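Local coordinates for protein putative mRNA interferase YoeB (PDB 6N90) that probably cleaves mRNA as the endoribonuclease toxin of a bacterial type II toxin-antitoxin system, at residues A62-V67 with Q83-Y88; E25-L30 with R58-E63; K2-L7 with R78-Q83. One frame throughout, in Å; residues are numbered along the deposited sequence.

Contact 1: A62-V67 with Q83-Y88; sequences AEHRFV and QCRFHY
His64 and Phe86 meet where the beta hairpin of strands 64-73 and 76-84 opens into the C-terminal tail. Further in, the pairing is antiparallel, with Val67 N bonded to Gln83 O. Beyond Cys84 the tail folds back over residues 62-65, held largely by side chains. His64 has CG anti to its carbonyl carbon (chi1 -62°), which carries the imidazole to the tail. There His64 ND1 accepts from Phe86 N at 2.8 Å. The bond is nearly straight at 167° and lies near the ring plane, so it holds the imidazole against turning. The Phe86 ring is oblique to the imidazole, and Arg85 CG lies over the centre of the Phe86 ring. Arg85 itself runs extended to a salt bridge with Asp12. One residue along, Arg65 N reaches Phe86 O at 2.9 Å.

The last two side chains curl back. This cluster, with Glu46 close by, is consistent with the ribonuclease site of YoeB toxins, where the C-terminal His-Tyr end lies. His87 NE2 donates to Glu63 OE1 at 2.9 Å. The carboxylate oxygen is near the imidazole plane, but the nitrogen comes in from above the carboxylate plane. The Glu63 backbone covers one face of the His87 ring. The Arg65 chain bends at chi2, and Arg65 NH2 donates to Ala62 O at 3.2 Å, in the guanidinium plane. The Tyr88 ring flanks the aliphatic part of Arg65, with Tyr88 CE1 3.6 Å from Arg65 CG. Its plane is nearly perpendicular to the guanidinium, at 83°. A water in the guanidinium plane links Arg65 NH1 (2.7 Å) and Tyr88 OH (2.6 Å).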
loop_
_atom_site.group_PDB
_atom_site.type_symbol
_atom_site.label_atom_id
_atom_site.label_comp_id
_atom_site.label_asym_id
_atom_site.label_seq_id
_atom_site.Cartn_x
_atom_site.Cartn_y
_atom_site.Cartn_z
ATOM N N ALA A 62 -1.154 -16.378 -15.369
ATOM C CA ALA A 62 -0.248 -16.490 -16.510
ATOM C C ALA A 62 -0.093 -15.137 -17.209
ATOM O O ALA A 62 0.986 -14.806 -17.711
ATOM C CB ALA A 62 -0.740 -17.543 -17.483
ATOM N N GLU A 63 -1.165 -14.346 -17.211
ATOM C CA GLU A 63 -1.173 -13.075 -17.933
ATOM C C GLU A 63 -0.816 -11.861 -17.073
ATOM O O GLU A 63 -0.668 -10.757 -17.597
ATOM C CB GLU A 63 -2.541 -12.842 -18.580
ATOM C CG GLU A 63 -2.832 -13.721 -19.799
ATOM C CD GLU A 63 -1.713 -13.713 -20.838
ATOM O OE1 GLU A 63 -1.132 -12.631 -21.100
ATOM O OE2 GLU A 63 -1.426 -14.791 -21.407
ATOM N N HIS A 64 -0.668 -12.052 -15.763
ATOM C CA HIS A 64 -0.456 -10.898 -14.887
ATOM C C HIS A 64 0.633 -11.154 -13.887
ATOM O O HIS A 64 0.583 -12.154 -13.158
ATOM C CB HIS A 64 -1.750 -10.526 -14.151
ATOM C CG HIS A 64 -2.857 -10.115 -15.072
ATOM N ND1 HIS A 64 -2.853 -8.911 -15.736
ATOM C CD2 HIS A 64 -3.987 -10.757 -15.454
ATOM C CE1 HIS A 64 -3.939 -8.824 -16.490
ATOM N NE2 HIS A 64 -4.642 -9.930 -16.336
ATOM N N ARG A 65 1.590 -10.233 -13.826
ATOM C CA ARG A 65 2.758 -10.423 -12.977
ATOM C C ARG A 65 2.870 -9.357 -11.891
ATOM O O ARG A 65 2.416 -8.203 -12.044
ATOM C CB ARG A 65 4.038 -10.440 -13.827
ATOM C CG ARG A 65 4.021 -11.473 -14.954
ATOM C CD ARG A 65 3.588 -12.861 -14.465
ATOM N NE ARG A 65 3.376 -13.794 -15.575
ATOM C CZ ARG A 65 4.264 -14.708 -15.947
ATOM N NH1 ARG A 65 5.403 -14.825 -15.277
ATOM N NH2 ARG A 65 4.005 -15.521 -16.965
ATOM N N PHE A 66 3.453 -9.783 -10.777
ATOM C CA PHE A 66 3.674 -8.953 -9.599
ATOM C C PHE A 66 5.165 -8.677 -9.587
ATOM O O PHE A 66 5.955 -9.589 -9.353
ATOM C CB PHE A 66 3.180 -9.704 -8.330
ATOM C CG PHE A 66 3.499 -9.025 -7.003
ATOM C CD1 PHE A 66 2.692 -8.023 -6.505
ATOM C CD2 PHE A 66 4.578 -9.452 -6.232
ATOM C CE1 PHE A 66 2.958 -7.428 -5.281
ATOM C CE2 PHE A 66 4.872 -8.841 -5.008
ATOM C CZ PHE A 66 4.053 -7.828 -4.536
ATOM N N VAL A 67 5.538 -7.434 -9.883
ATOM C CA VAL A 67 6.945 -7.050 -9.923
ATOM C C VAL A 67 7.253 -6.166 -8.709
ATOM O O VAL A 67 6.510 -5.234 -8.379
ATOM C CB VAL A 67 7.292 -6.329 -11.247
ATOM C CG1 VAL A 67 8.805 -5.979 -11.297
ATOM C CG2 VAL A 67 6.909 -7.204 -12.440
ATOM N N GLN A 83 4.617 -3.212 -10.280
ATOM C CA GLN A 83 3.493 -3.584 -11.145
ATOM C C GLN A 83 2.670 -4.710 -10.508
ATOM O O GLN A 83 3.226 -5.546 -9.811
ATOM C CB GLN A 83 4.040 -3.986 -12.537
ATOM C CG GLN A 83 3.374 -5.148 -13.249
ATOM C CD GLN A 83 4.129 -5.549 -14.519
ATOM O OE1 GLN A 83 5.099 -4.889 -14.927
ATOM N NE2 GLN A 83 3.701 -6.639 -15.134
ATOM N N CYS A 84 1.357 -4.745 -10.729
ATOM C CA CYS A 84 0.561 -5.892 -10.299
ATOM C C CYS A 84 -0.525 -6.200 -11.345
ATOM O O CYS A 84 -1.673 -6.548 -11.024
ATOM C CB CYS A 84 -0.059 -5.647 -8.906
ATOM S SG CYS A 84 -1.291 -4.335 -8.860
ATOM N N ARG A 85 -0.130 -6.073 -12.609
ATOM C CA ARG A 85 -1.028 -6.256 -13.744
ATOM C C ARG A 85 -0.182 -6.374 -15.013
ATOM O O ARG A 85 0.828 -5.691 -15.135
ATOM C CB ARG A 85 -2.005 -5.080 -13.847
ATOM C CG ARG A 85 -3.184 -5.299 -14.796
ATOM C CD ARG A 85 -4.144 -4.119 -14.690
ATOM N NE ARG A 85 -5.194 -4.158 -15.705
ATOM C CZ ARG A 85 -5.837 -3.079 -16.147
ATOM N NH1 ARG A 85 -5.540 -1.878 -15.680
ATOM N NH2 ARG A 85 -6.771 -3.203 -17.074
ATOM N N PHE A 86 -0.594 -7.248 -15.926
ATOM C CA PHE A 86 0.065 -7.459 -17.224
ATOM C C PHE A 86 1.424 -8.154 -17.126
ATOM O O PHE A 86 1.935 -8.419 -16.034
ATOM C CB PHE A 86 0.234 -6.130 -17.977
ATOM C CG PHE A 86 -1.056 -5.389 -18.170
ATOM C CD1 PHE A 86 -2.131 -6.005 -18.800
ATOM C CD2 PHE A 86 -1.188 -4.085 -17.729
ATOM C CE1 PHE A 86 -3.317 -5.330 -18.973
ATOM C CE2 PHE A 86 -2.369 -3.405 -17.896
ATOM C CZ PHE A 86 -3.441 -4.035 -18.510
ATOM N N HIS A 87 2.003 -8.461 -18.286
ATOM C CA HIS A 87 3.372 -8.989 -18.334
ATOM C C HIS A 87 4.396 -7.887 -18.044
ATOM O O HIS A 87 4.085 -6.704 -18.201
ATOM C CB HIS A 87 3.639 -9.645 -19.689
ATOM C CG HIS A 87 2.965 -10.973 -19.851
ATOM N ND1 HIS A 87 3.510 -12.143 -19.374
ATOM C CD2 HIS A 87 1.786 -11.310 -20.432
ATOM C CE1 HIS A 87 2.697 -13.151 -19.654
ATOM N NE2 HIS A 87 1.648 -12.672 -20.296
ATOM N N TYR A 88 5.610 -8.298 -17.653
ATOM C CA TYR A 88 6.594 -7.457 -16.931
ATOM C C TYR A 88 6.616 -5.968 -17.220
ATOM O O TYR A 88 7.395 -5.236 -16.581
ATOM C CB TYR A 88 8.026 -7.980 -17.162
ATOM C CG TYR A 88 8.216 -9.366 -16.630
ATOM C CD1 TYR A 88 7.472 -9.776 -15.552
ATOM C CD2 TYR A 88 9.149 -10.262 -17.176
ATOM C CE1 TYR A 88 7.584 -11.014 -15.055
ATOM C CE2 TYR A 88 9.288 -11.559 -16.643
ATOM C CZ TYR A 88 8.496 -11.906 -15.565
ATOM O OH TYR A 88 8.542 -13.137 -14.956
HETATM O O HOH W 1 6.877 -13.935 -13.154
#

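Contact 2: E25-L30 with R58-E63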
loop_
_atom_site.group_PDB
_atom_site.type_symbol
_atom_site.label_atom_id
_atom_site.label_comp_id
_atom_site.label_asym_id
_atom_site.label_seq_id
_atom_site.Cartn_x
_atom_site.Cartn_y
_atom_site.Cartn_z
ATOM N N GLU A 25 -6.859 -10.733 -3.721
ATOM C CA GLU A 25 -6.442 -11.716 -2.727
ATOM C C GLU A 25 -5.120 -12.384 -3.084
ATOM O O GLU A 25 -4.285 -12.625 -2.210
ATOM C CB GLU A 25 -7.524 -12.783 -2.553
ATOM C CG GLU A 25 -8.826 -12.243 -2.004
ATOM N N LYS A 26 -4.944 -12.708 -4.360
ATOM C CA LYS A 26 -3.682 -13.294 -4.816
ATOM C C LYS A 26 -2.523 -12.332 -4.605
ATOM O O LYS A 26 -1.438 -12.722 -4.166
ATOM C CB LYS A 26 -3.778 -13.677 -6.283
ATOM C CG LYS A 26 -2.530 -14.339 -6.834
ATOM C CD LYS A 26 -2.208 -15.637 -6.101
ATOM C CE LYS A 26 -1.346 -16.562 -6.960
ATOM N NZ LYS A 26 -0.016 -15.996 -7.298
ATOM N N ILE A 27 -2.747 -11.067 -4.927
ATOM C CA ILE A 27 -1.707 -10.062 -4.743
ATOM C C ILE A 27 -1.382 -9.883 -3.235
ATOM O O ILE A 27 -0.237 -9.808 -2.833
ATOM C CB ILE A 27 -2.140 -8.726 -5.392
ATOM C CG1 ILE A 27 -2.150 -8.826 -6.925
ATOM C CG2 ILE A 27 -1.281 -7.561 -4.932
ATOM C CD1 ILE A 27 -3.000 -7.658 -7.625
ATOM N N ASN A 28 -2.400 -9.844 -2.382
ATOM C CA ASN A 28 -2.131 -9.754 -0.955
ATOM C C ASN A 28 -1.313 -10.928 -0.439
ATOM O O ASN A 28 -0.490 -10.752 0.459
ATOM C CB ASN A 28 -3.457 -9.647 -0.183
ATOM C CG ASN A 28 -4.117 -8.296 -0.374
ATOM O OD1 ASN A 28 -3.593 -7.435 -1.072
ATOM N ND2 ASN A 28 -5.297 -8.117 0.214
ATOM N N ASP A 29 -1.539 -12.117 -1.002
ATOM C CA ASP A 29 -0.796 -13.329 -0.626
ATOM C C ASP A 29 0.650 -13.206 -1.107
ATOM O O ASP A 29 1.591 -13.604 -0.425
ATOM C CB ASP A 29 -1.481 -14.581 -1.226
ATOM C CG ASP A 29 -1.385 -15.819 -0.320
ATOM O OD1 ASP A 29 -0.770 -15.734 0.763
ATOM O OD2 ASP A 29 -1.900 -16.898 -0.701
ATOM N N LEU A 30 0.829 -12.641 -2.295
ATOM C CA LEU A 30 2.168 -12.481 -2.833
ATOM C C LEU A 30 2.942 -11.487 -1.964
ATOM O O LEU A 30 4.121 -11.680 -1.650
ATOM C CB LEU A 30 2.082 -12.021 -4.300
ATOM C CG LEU A 30 1.635 -13.089 -5.313
ATOM C CD1 LEU A 30 1.424 -12.490 -6.711
ATOM C CD2 LEU A 30 2.601 -14.257 -5.379
ATOM N N ARG A 58 6.791 -12.293 -9.607
ATOM C CA ARG A 58 6.036 -13.498 -9.315
ATOM C C ARG A 58 4.742 -13.516 -10.136
ATOM O O ARG A 58 4.216 -12.467 -10.525
ATOM C CB ARG A 58 5.702 -13.589 -7.825
ATOM C CG ARG A 58 6.898 -13.702 -6.918
ATOM C CD ARG A 58 6.477 -13.454 -5.451
ATOM N NE ARG A 58 7.626 -13.392 -4.561
ATOM C CZ ARG A 58 7.830 -14.234 -3.553
ATOM N NH1 ARG A 58 6.935 -15.200 -3.292
ATOM N NH2 ARG A 58 8.905 -14.081 -2.786
ATOM N N ARG A 59 4.243 -14.717 -10.391
ATOM C CA ARG A 59 2.989 -14.894 -11.107
ATOM C C ARG A 59 1.768 -14.616 -10.241
ATOM O O ARG A 59 1.595 -15.205 -9.182
ATOM C CB ARG A 59 2.893 -16.322 -11.649
ATOM C CG ARG A 59 3.794 -16.602 -12.824
ATOM C CD ARG A 59 2.994 -17.128 -14.000
ATOM N NE ARG A 59 2.334 -18.397 -13.711
ATOM C CZ ARG A 59 1.919 -19.238 -14.651
ATOM N NH1 ARG A 59 2.109 -18.938 -15.931
ATOM N NH2 ARG A 59 1.323 -20.378 -14.315
ATOM N N ILE A 60 0.894 -13.737 -10.709
ATOM C CA ILE A 60 -0.447 -13.664 -10.162
ATOM C C ILE A 60 -1.283 -14.678 -10.934
ATOM O O ILE A 60 -1.899 -15.568 -10.354
ATOM C CB ILE A 60 -1.041 -12.257 -10.295
ATOM C CG1 ILE A 60 -0.053 -11.203 -9.800
ATOM C CG2 ILE A 60 -2.381 -12.128 -9.555
ATOM C CD1 ILE A 60 -0.564 -9.765 -10.099
ATOM N N THR A 61 -1.335 -14.488 -12.250
ATOM C CA THR A 61 -1.832 -15.497 -13.190
ATOM C C THR A 61 -0.851 -15.574 -14.350
ATOM O O THR A 61 0.167 -14.894 -14.330
ATOM C CB THR A 61 -3.227 -15.164 -13.721
ATOM O OG1 THR A 61 -3.178 -13.947 -14.485
ATOM C CG2 THR A 61 -4.191 -15.000 -12.580
ATOM N N ALA A 62 -1.154 -16.378 -15.369
ATOM C CA ALA A 62 -0.248 -16.490 -16.510
ATOM C C ALA A 62 -0.093 -15.137 -17.209
ATOM O O ALA A 62 0.986 -14.806 -17.711
ATOM C CB ALA A 62 -0.740 -17.543 -17.483
ATOM N N GLU A 63 -1.165 -14.346 -17.211
ATOM C CA GLU A 63 -1.173 -13.075 -17.933
ATOM C C GLU A 63 -0.816 -11.861 -17.073
ATOM O O GLU A 63 -0.668 -10.757 -17.597
ATOM C CB GLU A 63 -2.541 -12.842 -18.580
ATOM C CG GLU A 63 -2.832 -13.721 -19.799
ATOM C CD GLU A 63 -1.713 -13.713 -20.838
ATOM O OE1 GLU A 63 -1.132 -12.631 -21.100
ATOM O OE2 GLU A 63 -1.426 -14.791 -21.407
#
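Lys26 NZ meets the flat peptide group of Arg59 at its oxygen. Lys26 NZ donates to Arg59 O at 2.6 Å, in the carbonyl plane, with a C=O...N angle of 149°. The other flat groups are the guanidiniums of Arg58 and Arg59. The Arg59 guanidinium is turned away from the helix, and Ala62 N lies over one of its faces. The Arg58 guanidinium is buried past the end of Leu30. Its nitrogens donate to Leu42 O, Thr37 O, Ala40 O and Tyr68 OH. Four bonds of this kind fix its rotation.

Between these polar ends the contact is apolar. Ile60 is its centre. The Ile60 CG2 methyl lies against Lys26 CG at 3.5 Å. The other branch meets Leu30 and Ile27: Ile60 CG1 is 3.7 Å from Leu30 CD1, and Ile60 CD1 is 3.7 Å from Ile27 CG1. Lys26 starts with CG anti to the backbone N and then folds at chi2 (61°) and chi4. Its CB and CG lie on Ile60 CG2, then CE passes Ile60 O before the amine reaches Arg59 O. Leu30 divides its methyls. CD1 touches Ile60 and the carbonyl side of Arg59, while Leu30 CD2 is 4.0 Å from Arg58 CD. The Leu30 and Arg58 side chains run past each other in opposite directions.

At Ile60 the strand bends off, and a classic bulge sets Ile60 and Thr61 opposite His64. Phe66 packs on Ile60 and Leu30 from the next strand, and Tyr13 and Trp16 of helix 7-19 adjoin Ile27. Helix 21-36 thus lies on one face of the sheet, with Ile and Leu side chains filling the seam, an alpha/beta layering characteristic of the RelE/ParE toxin fold to which YoeB belongs.

Contact 3: K2-L7 with R78-Q83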
loop_
_atom_site.group_PDB
_atom_site.type_symbol
_atom_site.label_atom_id
_atom_site.label_comp_id
_atom_site.label_asym_id
_atom_site.label_seq_id
_atom_site.Cartn_x
_atom_site.Cartn_y
_atom_site.Cartn_z
ATOM N N LYS A 2 8.070 -1.681 5.430
ATOM C CA LYS A 2 7.082 -0.836 4.773
ATOM C C LYS A 2 6.670 -1.421 3.427
ATOM O O LYS A 2 7.420 -2.162 2.805
ATOM C CB LYS A 2 7.622 0.587 4.616
ATOM C CG LYS A 2 8.009 1.194 5.959
ATOM C CD LYS A 2 8.189 2.709 5.952
ATOM C CE LYS A 2 8.306 3.188 7.404
ATOM N NZ LYS A 2 8.330 4.668 7.547
ATOM N N LEU A 3 5.448 -1.108 3.010
ATOM C CA LEU A 3 4.928 -1.518 1.721
ATOM C C LEU A 3 4.755 -0.252 0.892
ATOM O O LEU A 3 4.021 0.640 1.280
ATOM C CB LEU A 3 3.594 -2.277 1.884
ATOM C CG LEU A 3 2.868 -2.661 0.607
ATOM C CD1 LEU A 3 3.687 -3.597 -0.215
ATOM C CD2 LEU A 3 1.549 -3.353 0.990
ATOM N N VAL A 4 5.468 -0.157 -0.226
ATOM C CA VAL A 4 5.453 1.039 -1.070
ATOM C C VAL A 4 4.841 0.788 -2.451
ATOM O O VAL A 4 5.270 -0.091 -3.182
ATOM C CB VAL A 4 6.885 1.599 -1.263
ATOM C CG1 VAL A 4 6.803 2.882 -2.044
ATOM C CG2 VAL A 4 7.552 1.793 0.094
ATOM N N TRP A 5 3.803 1.553 -2.787
ATOM C CA TRP A 5 3.217 1.511 -4.122
ATOM C C TRP A 5 3.560 2.752 -4.924
ATOM O O TRP A 5 3.634 3.842 -4.394
ATOM C CB TRP A 5 1.696 1.443 -4.055
ATOM C CG TRP A 5 1.170 0.349 -3.220
ATOM C CD1 TRP A 5 1.042 0.342 -1.852
ATOM C CD2 TRP A 5 0.638 -0.890 -3.684
ATOM N NE1 TRP A 5 0.464 -0.841 -1.442
ATOM C CE2 TRP A 5 0.219 -1.619 -2.548
ATOM C CE3 TRP A 5 0.491 -1.475 -4.947
ATOM C CZ2 TRP A 5 -0.351 -2.891 -2.645
ATOM C CZ3 TRP A 5 -0.083 -2.736 -5.034
ATOM C CH2 TRP A 5 -0.477 -3.437 -3.888
ATOM N N THR A 6 3.650 2.592 -6.229
ATOM C CA THR A 6 3.719 3.744 -7.118
ATOM C C THR A 6 2.327 4.215 -7.519
ATOM O O THR A 6 1.329 3.576 -7.176
ATOM C CB THR A 6 4.519 3.407 -8.372
ATOM O OG1 THR A 6 3.851 2.363 -9.088
ATOM C CG2 THR A 6 5.916 2.935 -7.968
ATOM N N LEU A 7 2.265 5.334 -8.233
ATOM C CA LEU A 7 0.997 5.806 -8.792
ATOM C C LEU A 7 0.360 4.707 -9.626
ATOM O O LEU A 7 -0.816 4.376 -9.446
ATOM C CB LEU A 7 1.200 7.062 -9.645
ATOM C CG LEU A 7 1.410 8.384 -8.899
ATOM C CD1 LEU A 7 1.627 9.527 -9.883
ATOM C CD2 LEU A 7 0.229 8.680 -7.970
ATOM N N ARG A 78 11.866 -2.261 3.147
ATOM C CA ARG A 78 10.626 -1.937 2.415
ATOM C C ARG A 78 10.440 -2.847 1.204
ATOM O O ARG A 78 11.410 -3.313 0.599
ATOM C CB ARG A 78 10.621 -0.461 1.981
ATOM C CG ARG A 78 11.726 -0.121 0.966
ATOM C CD ARG A 78 11.819 1.383 0.696
ATOM N NE ARG A 78 12.769 1.672 -0.379
ATOM C CZ ARG A 78 14.077 1.848 -0.204
ATOM N NH1 ARG A 78 14.614 1.766 1.005
ATOM N NH2 ARG A 78 14.850 2.101 -1.251
ATOM N N LEU A 79 9.184 -3.160 0.886
ATOM C CA LEU A 79 8.873 -3.859 -0.344
ATOM C C LEU A 79 8.229 -2.839 -1.251
ATOM O O LEU A 79 7.231 -2.237 -0.877
ATOM C CB LEU A 79 7.916 -5.036 -0.115
ATOM C CG LEU A 79 7.708 -5.924 -1.347
ATOM C CD1 LEU A 79 7.442 -7.355 -0.928
ATOM C CD2 LEU A 79 6.547 -5.421 -2.172
ATOM N N GLU A 80 8.810 -2.648 -2.431
ATOM C CA GLU A 80 8.284 -1.688 -3.401
ATOM C C GLU A 80 7.563 -2.465 -4.474
ATOM O O GLU A 80 8.182 -3.296 -5.141
ATOM C CB GLU A 80 9.402 -0.874 -4.059
ATOM C CG GLU A 80 9.982 0.281 -3.280
ATOM C CD GLU A 80 11.152 0.903 -4.030
ATOM O OE1 GLU A 80 11.025 2.063 -4.480
ATOM O OE2 GLU A 80 12.192 0.223 -4.172
ATOM N N VAL A 81 6.272 -2.197 -4.665
ATOM C CA VAL A 81 5.535 -2.818 -5.758
ATOM C C VAL A 81 5.566 -1.918 -6.988
ATOM O O VAL A 81 5.103 -0.778 -6.940
ATOM C CB VAL A 81 4.074 -3.090 -5.381
ATOM C CG1 VAL A 81 3.320 -3.777 -6.562
ATOM C CG2 VAL A 81 4.015 -3.894 -4.096
ATOM N N ILE A 82 6.096 -2.453 -8.081
ATOM C CA ILE A 82 6.280 -1.728 -9.325
ATOM C C ILE A 82 5.117 -1.980 -10.275
ATOM O O ILE A 82 4.678 -1.071 -10.984
ATOM C CB ILE A 82 7.615 -2.136 -9.998
ATOM C CG1 ILE A 82 8.750 -2.031 -8.984
ATOM C CG2 ILE A 82 7.904 -1.275 -11.214
ATOM C CD1 ILE A 82 8.847 -0.680 -8.322
ATOM N N GLN A 83 4.617 -3.212 -10.280
ATOM C CA GLN A 83 3.493 -3.584 -11.145
ATOM C C GLN A 83 2.670 -4.710 -10.508
ATOM O O GLN A 83 3.226 -5.546 -9.811
ATOM C CB GLN A 83 4.040 -3.986 -12.537
ATOM C CG GLN A 83 3.374 -5.148 -13.249
ATOM C CD GLN A 83 4.129 -5.549 -14.519
ATOM O OE1 GLN A 83 5.099 -4.889 -14.927
ATOM N NE2 GLN A 83 3.701 -6.639 -15.134
HETATM O O HOH W 2 6.648 1.239 -5.226
HETATM O O HOH W 3 5.344 1.569 -11.135
#
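Leu3 and Val81 pack on the tight side of this parallel strand pair. Leu3 CD1 is 3.9 Å from Val81 CG2 and 3.9 Å from Leu79 CD2. Trp5 and Val81 lie side by side and point the same way. Val81 CG1 approaches Trp5 CZ3 at 3.9 Å, and CG2 stands over one face of the indole, toward its rim. Ile31 of helix 21-36 also covers Leu3 and Trp5. Three backbone bonds, each 2.8 Å, tie the strands: Leu79 N to Lys2 O, Val4 N to Leu79 O, and Val81 N to Val4 O.

The other face is looser. Lys2 and Arg78 touch through CB, and their charged ends lead away. Glu80 lays CG against Val4 CB and turns its carboxylate to Arg69. Around Trp5 the strands begin to part. One water sits beside the last backbone bond and donates to Val4 O and Val81 O. Past Trp5 a second joins Thr6 OG1 to Ile82 O. Thr6 then caps the following helix. Strand 2-5 is outermost within its own chain, but it pairs antiparallel with a strand of the second subunit, so the mixed YoeB sheet runs on across the interface.

Overall arrangement
From the N terminus, strand 2-5 comes first and pairs with residues 78-83, so contact 3 closes a loop of 70 residues. It joins the first strand to the last. Contact 2 is nested inside that loop, closes one of 27 residues and sets helix 21-36 against the end of strand 56-59. Contact 1 begins where contact 2 ends, sharing Ala62 and Glu63, and closes 15 residues, nearly all strand. It crosses contact 3, since residues 62-67 lie inside that loop and 83-88 run beyond it to the last modelled residue. Phe66 N probably bonds to Arg58 O, and Val67 O to Ile82 N, joining the three contacts through one sheet. Contacts 2 and 3 do not touch.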